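Methyltransferase (Thermus thermophilus, PDB 1WS6) is a probable S-adenosylmethionine-dependent methyltransferase with a Rossmann-like fold, whose substrate is not established. Local coordinates at residues L78-V83 with A90-L95; E98-E103 with S134-A139. All blocks are in the same frame, centred on the assembly; numbering follows the deposited sequence.

Interaction 1: residues L78-V83 with A90-L95; sequences LLKENV and ARVVAL
V92 takes part in three of the four residue contacts, sending both of its methyl groups from strand 91-93 toward helix 73-86. L79 meets it tip to tip: CD1 of L79 lies 3.7 Å from CG1 of V92 and 3.9 Å from its CG2, against both branches. V92 can present the two methyls because CG1 stands anti to the backbone N (chi1 172°) and CG2 anti to the carbonyl carbon. One turn further along the helix, V83 slides past V92 in the opposite direction, its CG2 reaching CG2 of V92 at 4.1 Å. The same V83 CG2 approaches A90 CB more loosely, at 4.4 Å.

While L79 is buried, and also touches L68 of the adjoining strand, the other margin of the contact is open to solvent. There K80 runs out as an extended chain and lays its CE 4.1 Å from V92 CG1. An alanine in place of V92 would probably open a gap in front of L79 CD1 and take from V83 CG2 and K80 CE their contact with the valine methyls, leaving V83 its touch on A90. No hydrogen bond joins the segments; the axes of helix 78-83 and strand 91-93 run antiparallel (176°) and come within 10.0 Å. This is the return half of a beta-alpha-beta unit, in which helix 73-86 links strand 65-69 to the parallel edge strand 91-93 of a Rossmann-like sheet.

Interaction 2: residues E98-E103 with S134-A139; sequences EVFLPE and SGLVEA
The F100 ring is the flat side chain here, and it is met at two opposite corners. L136 comes obliquely to one of them, its CD1 4.5 Å from CE2 of F100, while V93 meets the diagonally opposite corner. The closer packing involves L101, which crosses L136 at a slant, with CD2 of L101 3.7 Å from CD1 of L136. In L136, CG stands anti to the carbonyl carbon (chi1 -62°), and the extended branch beyond it carries CD1 to both F100 and L101. L136 also touches A104 and K105, further along helix 97-106. S134 adds a looser contact, its CB 4.5 Å from CB of L101.

F100, L101, S134 and L136 are all buried, and the S134 hydroxyl has its polar needs met locally. OG bonds to the L131 carbonyl oxygen of the preceding turn and accepts a bent bond from L136 N (3.2 Å, 143°). That second bond makes an ST turn just where the chain leaves helix 126-134, with G135, at positive phi, between the two residues. Helix 97-106, the connection from strand 91-93 to strand 111-116, thus packs on the turn leading into strand 137-138, within the layered alpha/beta arrangement of a Rossmann-like fold.

How the interactions relate
Interactions 1 and 2 lie about 19 Å apart between centres and follow one another along the chain, the first closing before the second opens. Strand 91-93, which ends interaction 1, leads directly into helix 97-106, which begins interaction 2. The two contacts also meet in space: F100 is shared between them, and L95 packs on its CB. Interaction 1 sits at the edge of the seven-stranded mixed sheet and is partly open to solvent, whereas interaction 2 is buried, where the chain leaves helix 126-134 to form strands 137-138 and 141-148. Helix 97-106 carries the chain from the edge strand 91-93 to strand 111-116 in the middle of the sheet, within a single Rossmann-like domain.

Interaction 1: residues L78-V83 with A90-L95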
loop_
_atom_site.group_PDB
_atom_site.type_symbol
_atom_site.label_atom_id
_atom_site.label_comp_id
_atom_site.label_asym_id
_atom_site.label_seq_id
_atom_site.Cartn_x
_atom_site.Cartn_y
_atom_site.Cartn_z
ATOM N N LEU A 78 1.135 -10.707 12.403
ATOM C CA LEU A 78 1.904 -11.213 11.276
ATOM C C LEU A 78 2.756 -10.121 10.637
ATOM O O LEU A 78 3.871 -10.372 10.174
ATOM C CB LEU A 78 0.976 -11.799 10.221
ATOM C CG LEU A 78 0.268 -13.083 10.641
ATOM C CD1 LEU A 78 -0.431 -13.688 9.440
ATOM C CD2 LEU A 78 1.283 -14.065 11.220
ATOM N N LEU A 79 2.214 -8.908 10.611
ATOM C CA LEU A 79 2.903 -7.768 10.024
ATOM C C LEU A 79 4.233 -7.529 10.734
ATOM O O LEU A 79 5.264 -7.320 10.101
ATOM C CB LEU A 79 2.026 -6.525 10.146
ATOM C CG LEU A 79 2.171 -5.444 9.082
ATOM C CD1 LEU A 79 1.702 -4.132 9.671
ATOM C CD2 LEU A 79 3.604 -5.319 8.638
ATOM N N LYS A 80 4.194 -7.560 12.060
ATOM C CA LYS A 80 5.382 -7.339 12.861
ATOM C C LYS A 80 6.369 -8.477 12.692
ATOM O O LYS A 80 7.585 -8.257 12.657
ATOM C CB LYS A 80 4.988 -7.163 14.326
ATOM C CG LYS A 80 4.157 -5.909 14.547
ATOM C CD LYS A 80 3.858 -5.659 16.013
ATOM C CE LYS A 80 3.054 -4.372 16.184
ATOM N NZ LYS A 80 2.719 -4.080 17.604
ATOM N N GLU A 81 5.852 -9.694 12.584
ATOM C CA GLU A 81 6.724 -10.835 12.383
ATOM C C GLU A 81 7.418 -10.646 11.040
ATOM O O GLU A 81 8.602 -10.951 10.899
ATOM C CB GLU A 81 5.934 -12.152 12.361
ATOM C CG GLU A 81 5.212 -12.478 13.660
ATOM C CD GLU A 81 4.794 -13.942 13.746
ATOM O OE1 GLU A 81 4.053 -14.303 14.692
ATOM O OE2 GLU A 81 5.216 -14.737 12.871
ATOM N N ASN A 82 6.682 -10.131 10.058
ATOM C CA ASN A 82 7.249 -9.932 8.738
ATOM C C ASN A 82 8.271 -8.809 8.697
ATOM O O ASN A 82 9.243 -8.890 7.951
ATOM C CB ASN A 82 6.142 -9.703 7.701
ATOM C CG ASN A 82 5.386 -10.983 7.368
ATOM O OD1 ASN A 82 5.957 -12.067 7.394
ATOM N ND2 ASN A 82 4.099 -10.859 7.039
ATOM N N VAL A 83 8.053 -7.767 9.496
ATOM C CA VAL A 83 8.982 -6.651 9.562
ATOM C C VAL A 83 10.292 -7.223 10.099
ATOM O O VAL A 83 11.381 -6.814 9.689
ATOM C CB VAL A 83 8.440 -5.525 10.502
ATOM C CG1 VAL A 83 9.571 -4.606 10.966
ATOM C CG2 VAL A 83 7.391 -4.694 9.763
ATOM N N ALA A 90 10.166 -0.170 9.325
ATOM C CA ALA A 90 8.886 0.331 8.857
ATOM C C ALA A 90 8.042 0.706 10.057
ATOM O O ALA A 90 8.170 0.096 11.116
ATOM C CB ALA A 90 8.179 -0.739 8.033
ATOM N N ARG A 91 7.197 1.717 9.902
ATOM C CA ARG A 91 6.332 2.133 10.994
ATOM C C ARG A 91 5.042 1.344 10.857
ATOM O O ARG A 91 4.443 1.306 9.782
ATOM C CB ARG A 91 6.044 3.638 10.922
ATOM C CG ARG A 91 5.114 4.179 12.016
ATOM C CD ARG A 91 4.982 5.710 11.890
ATOM N NE ARG A 91 3.893 6.311 12.670
ATOM C CZ ARG A 91 3.788 6.272 14.001
ATOM N NH1 ARG A 91 4.708 5.650 14.730
ATOM N NH2 ARG A 91 2.769 6.874 14.610
ATOM N N VAL A 92 4.637 0.694 11.943
ATOM C CA VAL A 92 3.412 -0.091 11.972
ATOM C C VAL A 92 2.429 0.624 12.877
ATOM O O VAL A 92 2.693 0.812 14.062
ATOM C CB VAL A 92 3.665 -1.502 12.535
ATOM C CG1 VAL A 92 2.343 -2.228 12.729
ATOM C CG2 VAL A 92 4.568 -2.280 11.594
ATOM N N VAL A 93 1.301 1.030 12.309
ATOM C CA VAL A 93 0.264 1.734 13.047
ATOM C C VAL A 93 -0.967 0.830 13.131
ATOM O O VAL A 93 -1.681 0.628 12.140
ATOM C CB VAL A 93 -0.089 3.039 12.340
ATOM C CG1 VAL A 93 -1.018 3.865 13.197
ATOM C CG2 VAL A 93 1.179 3.808 12.047
ATOM N N ALA A 94 -1.206 0.282 14.317
ATOM C CA ALA A 94 -2.316 -0.632 14.530
ATOM C C ALA A 94 -3.635 0.031 14.878
ATOM O O ALA A 94 -4.007 0.129 16.048
ATOM C CB ALA A 94 -1.953 -1.645 15.611
ATOM N N LEU A 95 -4.357 0.459 13.855
ATOM C CA LEU A 95 -5.649 1.081 14.068
ATOM C C LEU A 95 -6.386 1.220 12.748
ATOM O O LEU A 95 -5.783 1.143 11.675
ATOM C CB LEU A 95 -5.471 2.440 14.746
ATOM C CG LEU A 95 -4.472 3.400 14.119
ATOM C CD1 LEU A 95 -5.105 4.061 12.926
ATOM C CD2 LEU A 95 -4.055 4.445 15.136
#

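Interaction 2: residues E98-E103 with S134-A139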
loop_
_atom_site.group_PDB
_atom_site.type_symbol
_atom_site.label_atom_id
_atom_site.label_comp_id
_atom_site.label_asym_id
_atom_site.label_seq_id
_atom_site.Cartn_x
_atom_site.Cartn_y
_atom_site.Cartn_z
ATOM N N GLU A 98 -9.921 4.697 9.138
ATOM C CA GLU A 98 -10.832 5.816 9.361
ATOM C C GLU A 98 -10.422 6.687 10.556
ATOM O O GLU A 98 -10.906 7.811 10.714
ATOM C CB GLU A 98 -12.255 5.286 9.552
ATOM C CG GLU A 98 -12.377 4.220 10.647
ATOM C CD GLU A 98 -13.821 3.837 10.946
ATOM O OE1 GLU A 98 -14.461 3.159 10.110
ATOM O OE2 GLU A 98 -14.319 4.228 12.024
ATOM N N VAL A 99 -9.546 6.163 11.407
ATOM C CA VAL A 99 -9.080 6.930 12.553
ATOM C C VAL A 99 -7.729 7.530 12.189
ATOM O O VAL A 99 -7.446 8.688 12.488
ATOM C CB VAL A 99 -8.899 6.052 13.822
ATOM C CG1 VAL A 99 -8.254 6.885 14.937
ATOM C CG2 VAL A 99 -10.239 5.496 14.282
ATOM N N PHE A 100 -6.907 6.736 11.514
ATOM C CA PHE A 100 -5.572 7.172 11.112
ATOM C C PHE A 100 -5.542 8.409 10.217
ATOM O O PHE A 100 -4.806 9.356 10.488
ATOM C CB PHE A 100 -4.825 6.045 10.391
ATOM C CG PHE A 100 -3.516 6.479 9.800
ATOM C CD1 PHE A 100 -2.368 6.532 10.580
ATOM C CD2 PHE A 100 -3.435 6.861 8.468
ATOM C CE1 PHE A 100 -1.164 6.957 10.043
ATOM C CE2 PHE A 100 -2.240 7.288 7.922
ATOM C CZ PHE A 100 -1.098 7.338 8.708
ATOM N N LEU A 101 -6.316 8.389 9.139
ATOM C CA LEU A 101 -6.334 9.511 8.210
ATOM C C LEU A 101 -6.525 10.867 8.890
ATOM O O LEU A 101 -5.708 11.772 8.717
ATOM C CB LEU A 101 -7.411 9.302 7.142
ATOM C CG LEU A 101 -7.200 8.067 6.260
ATOM C CD1 LEU A 101 -8.280 8.026 5.179
ATOM C CD2 LEU A 101 -5.802 8.102 5.634
ATOM N N PRO A 102 -7.602 11.025 9.677
ATOM C CA PRO A 102 -7.842 12.302 10.355
ATOM C C PRO A 102 -6.635 12.710 11.180
ATOM O O PRO A 102 -6.127 13.821 11.056
ATOM C CB PRO A 102 -9.055 12.012 11.238
ATOM C CG PRO A 102 -9.753 10.903 10.524
ATOM C CD PRO A 102 -8.622 10.030 10.052
ATOM N N GLU A 103 -6.169 11.797 12.018
ATOM C CA GLU A 103 -5.029 12.082 12.874
ATOM C C GLU A 103 -3.740 12.352 12.106
ATOM O O GLU A 103 -2.968 13.238 12.472
ATOM C CB GLU A 103 -4.836 10.933 13.865
ATOM C CG GLU A 103 -5.931 10.900 14.919
ATOM C CD GLU A 103 -5.888 9.672 15.803
ATOM O OE1 GLU A 103 -4.786 9.130 16.056
ATOM O OE2 GLU A 103 -6.970 9.264 16.256
ATOM N N SER A 134 -8.240 13.226 2.250
ATOM C CA SER A 134 -7.295 13.456 3.342
ATOM C C SER A 134 -6.210 14.438 2.931
ATOM O O SER A 134 -5.655 15.137 3.771
ATOM C CB SER A 134 -6.625 12.145 3.769
ATOM O OG SER A 134 -5.578 11.784 2.876
ATOM N N GLY A 135 -5.898 14.474 1.638
ATOM C CA GLY A 135 -4.864 15.374 1.157
ATOM C C GLY A 135 -3.496 15.059 1.737
ATOM O O GLY A 135 -2.678 15.959 1.897
ATOM N N LEU A 136 -3.233 13.789 2.034
ATOM C CA LEU A 136 -1.951 13.398 2.622
ATOM C C LEU A 136 -0.756 13.277 1.666
ATOM O O LEU A 136 0.388 13.268 2.111
ATOM C CB LEU A 136 -2.110 12.090 3.390
ATOM C CG LEU A 136 -3.083 12.091 4.576
ATOM C CD1 LEU A 136 -3.135 10.695 5.178
ATOM C CD2 LEU A 136 -2.631 13.123 5.627
ATOM N N VAL A 137 -1.011 13.186 0.362
ATOM C CA VAL A 137 0.071 13.081 -0.618
ATOM C C VAL A 137 0.515 14.456 -1.118
ATOM O O VAL A 137 -0.290 15.265 -1.565
ATOM C CB VAL A 137 -0.344 12.231 -1.840
ATOM C CG1 VAL A 137 0.766 12.251 -2.887
ATOM C CG2 VAL A 137 -0.624 10.794 -1.408
ATOM N N GLU A 138 1.815 14.700 -1.034
ATOM C CA GLU A 138 2.426 15.953 -1.452
ATOM C C GLU A 138 2.271 16.176 -2.951
ATOM O O GLU A 138 2.046 15.229 -3.710
ATOM C CB GLU A 138 3.913 15.915 -1.121
ATOM C CG GLU A 138 4.687 15.010 -2.053
ATOM C CD GLU A 138 6.093 14.719 -1.575
ATOM O OE1 GLU A 138 6.851 14.090 -2.348
ATOM O OE2 GLU A 138 6.437 15.106 -0.434
ATOM N N ALA A 139 2.397 17.430 -3.375
ATOM C CA ALA A 139 2.304 17.755 -4.793
ATOM C C ALA A 139 3.330 16.898 -5.522
ATOM O O ALA A 139 4.455 16.725 -5.050
ATOM C CB ALA A 139 2.606 19.223 -5.019
#